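Local coordinates for odorant-binding protein (Phormia regina, PDB 5DIC) that probably binds and carries fatty acids such as palmitate in the oral disk of the blowfly, as a secreted member of the PBP/GOBP family, at residues A[30-34]-A[35-39]. Sequence-based numbering, arbitrary orientation.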
ATOM      1  N   ALA A  30      15.461  -3.041   0.908  1.00 11.54           N
ATOM      2  CA  ALA A  30      14.797  -3.514  -0.317  1.00 13.19           C
ATOM      3  C   ALA A  30      14.588  -5.020  -0.272  1.00 12.31           C
ATOM      4  O   ALA A  30      13.553  -5.503  -0.683  1.00 12.88           O
ATOM      5  CB  ALA A  30      15.586  -3.131  -1.568  1.00 14.15           C
ATOM      6  N   THR A  31      15.572  -5.762   0.222  1.00 11.93           N
ATOM      7  CA  THR A  31      15.426  -7.212   0.314  1.00 13.40           C
ATOM      8  C   THR A  31      14.395  -7.614   1.384  1.00 12.36           C
ATOM      9  O   THR A  31      13.620  -8.549   1.168  1.00 12.77           O
ATOM     10  CB  THR A  31      16.781  -7.915   0.438  1.00 16.89           C
ATOM     11  OG1 THR A  31      16.566  -9.296   0.169  1.00 21.92           O
ATOM     12  CG2 THR A  31      17.377  -7.835   1.743  1.00 22.37           C
ATOM     13  N   LYS A  32      14.348  -6.888   2.496  1.00 11.94           N
ATOM     14  CA  LYS A  32      13.253  -7.115   3.427  1.00 12.27           C
ATOM     15  C   LYS A  32      11.925  -6.923   2.744  1.00 11.87           C
ATOM     16  O   LYS A  32      11.002  -7.737   2.893  1.00 13.63           O
ATOM     17  CB  LYS A  32      13.356  -6.227   4.667  1.00 13.14           C
ATOM     18  CG  LYS A  32      14.469  -6.661   5.610  1.00 15.20           C
ATOM     19  CD  LYS A  32      14.391  -5.970   6.947  1.00 20.96           C
ATOM     20  CE  LYS A  32      14.911  -4.557   6.945  1.00 29.02           C
ATOM     21  NZ  LYS A  32      15.297  -4.181   8.339  1.00 35.35           N
ATOM     22  N   LEU A  33      11.781  -5.807   2.041  1.00 11.96           N
ATOM     23  CA  LEU A  33      10.503  -5.516   1.377  1.00 12.58           C
ATOM     24  C   LEU A  33      10.116  -6.586   0.355  1.00 12.98           C
ATOM     25  O   LEU A  33       8.966  -7.025   0.320  1.00 15.04           O
ATOM     26  CB  LEU A  33      10.547  -4.124   0.740  1.00 12.54           C
ATOM     27  CG  LEU A  33      10.607  -2.950   1.712  1.00 12.51           C
ATOM     28  CD1 LEU A  33      11.176  -1.708   1.032  1.00 12.84           C
ATOM     29  CD2 LEU A  33       9.235  -2.716   2.319  1.00 13.53           C
ATOM     30  N   ARG A  34      11.079  -7.026  -0.444  1.00 12.99           N
ATOM     31  CA  ARG A  34      10.799  -8.062  -1.439  1.00 14.36           C
ATOM     32  C   ARG A  34      10.344  -9.370  -0.822  1.00 14.87           C
ATOM     33  O   ARG A  34       9.604 -10.103  -1.445  1.00 17.77           O
ATOM     34  CB  ARG A  34      12.058  -8.273  -2.280  1.00 18.24           C
ATOM     35  CG  ARG A  34      11.930  -9.107  -3.549  1.00 23.16           C
ATOM     36  CD  ARG A  34      13.247  -9.762  -3.952  1.00 25.09           C
ATOM     37  NE  ARG A  34      14.406  -9.133  -3.337  1.00 28.49           N
ATOM     38  CZ  ARG A  34      15.647  -9.583  -3.458  1.00 26.03           C
ATOM     39  NH1 ARG A  34      15.911 -10.681  -4.166  1.00 30.62           N
ATOM     40  NH2 ARG A  34      16.640  -8.943  -2.889  1.00 26.88           N
ATOM     41  N   ASN A  35      10.791  -9.632   0.399  1.00 14.47           N
ATOM     42  CA  ASN A  35      10.414 -10.830   1.138  1.00 15.26           C
ATOM     43  C   ASN A  35       9.237 -10.645   2.074  1.00 17.07           C
ATOM     44  O   ASN A  35       8.944 -11.519   2.878  1.00 20.44           O
ATOM     45  CB  ASN A  35      11.637 -11.379   1.875  1.00 15.04           C
ATOM     46  CG  ASN A  35      12.601 -12.037   0.922  1.00 14.63           C
ATOM     47  OD1 ASN A  35      12.363 -13.171   0.508  1.00 15.81           O
ATOM     48  ND2 ASN A  35      13.637 -11.338   0.520  1.00 13.97           N
ATOM     49  N   LYS A  36       8.573  -9.500   1.979  1.00 16.38           N
ATOM     50  CA  LYS A  36       7.393  -9.199   2.797  1.00 18.73           C
ATOM     51  C   LYS A  36       7.721  -9.203   4.279  1.00 18.76           C
ATOM     52  O   LYS A  36       6.881  -9.533   5.109  1.00 22.19           O
ATOM     53  CB  LYS A  36       6.218 -10.131   2.443  1.00 23.85           C
ATOM     54  CG  LYS A  36       5.789 -10.021   0.990  1.00 28.02           C
ATOM     55  CD  LYS A  36       4.659 -10.982   0.673  1.00 36.81           C
ATOM     56  CE  LYS A  36       4.056 -10.688  -0.689  1.00 42.51           C
ATOM     57  NZ  LYS A  36       2.979 -11.659  -1.018  1.00 48.66           N
ATOM     58  N   ASP A  37       8.942  -8.773   4.612  1.00 18.14           N
ATOM     59  CA  ASP A  37       9.352  -8.621   6.009  1.00 18.45           C
ATOM     60  C   ASP A  37       9.020  -7.221   6.465  1.00 18.37           C
ATOM     61  O   ASP A  37       9.898  -6.378   6.573  1.00 20.94           O
ATOM     62  CB  ASP A  37      10.843  -8.915   6.180  1.00 17.66           C
ATOM     63  CG  ASP A  37      11.182 -10.332   5.832  1.00 18.20           C
ATOM     64  OD1 ASP A  37      10.393 -11.250   6.118  1.00 20.75           O
ATOM     65  OD2 ASP A  37      12.265 -10.544   5.251  1.00 16.61           O
ATOM     66  N   TYR A  38       7.734  -7.000   6.733  1.00 21.28           N
ATOM     67  CA  TYR A  38       7.189  -5.673   6.981  1.00 23.32           C
ATOM     68  C   TYR A  38       7.112  -5.256   8.435  1.00 25.22           C
ATOM     69  O   TYR A  38       6.751  -4.123   8.710  1.00 30.10           O
ATOM     70  CB  TYR A  38       5.757  -5.584   6.450  1.00 24.98           C
ATOM     71  CG  TYR A  38       5.561  -5.850   4.994  1.00 25.13           C
ATOM     72  CD1 TYR A  38       6.542  -5.544   4.058  1.00 25.47           C
ATOM     73  CD2 TYR A  38       4.346  -6.357   4.535  1.00 27.90           C
ATOM     74  CE1 TYR A  38       6.327  -5.765   2.716  1.00 26.43           C
ATOM     75  CE2 TYR A  38       4.134  -6.600   3.196  1.00 27.35           C
ATOM     76  CZ  TYR A  38       5.121  -6.297   2.292  1.00 25.80           C
ATOM     77  OH  TYR A  38       4.891  -6.540   0.965  1.00 33.33           O
ATOM     78  N   ALA A  39       7.367  -6.161   9.361  1.00 25.26           N
ATOM     79  CA  ALA A  39       7.240  -5.849  10.775  1.00 30.53           C
ATOM     80  C   ALA A  39       8.240  -4.779  11.154  1.00 29.36           C
ATOM     81  O   ALA A  39       9.400  -4.804  10.710  1.00 28.94           O
ATOM     82  CB  ALA A  39       7.465  -7.090  11.614  1.00 31.40           C
TER
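A Schellman motif closes helix 27-34 where the chain turns into the loop before helix 43-55. Asp37 N donates to Lys32 O at 2.9 Å in a nearly straight bond, while Lys36 N reaches Leu33 O at 3.0 Å from above the carbonyl plane. Lys36 is the C-prime residue, whose positive phi (61°) turns the chain back. Asn35 N makes the last i to i+4 bond, to Thr31 O at 3.1 Å, and Asn35 ND2 adds a second to Thr31 O at 2.9 Å from the opposite face of the carbonyl plane. Because CG of Asn35 lies beside its own backbone N (chi1 -74°), the amide folds back along the helix, next to the Thr31 side chain, with the acceptor close to the amide plane. Buried Leu33 touches the Tyr38 ring through CD2 to CE1 (4.2 Å) and continues onto Phe16, Met45 and Phe48 of the neighbouring helices. The Lys36 side chain carries the turn's contact to a bound palmitic acid. Lys32 O and Leu33 O are thus taken up by N-H groups of the loop, while Thr31 O keeps its helical donor and gains a side-chain amide, which should limit fraying of the helix end.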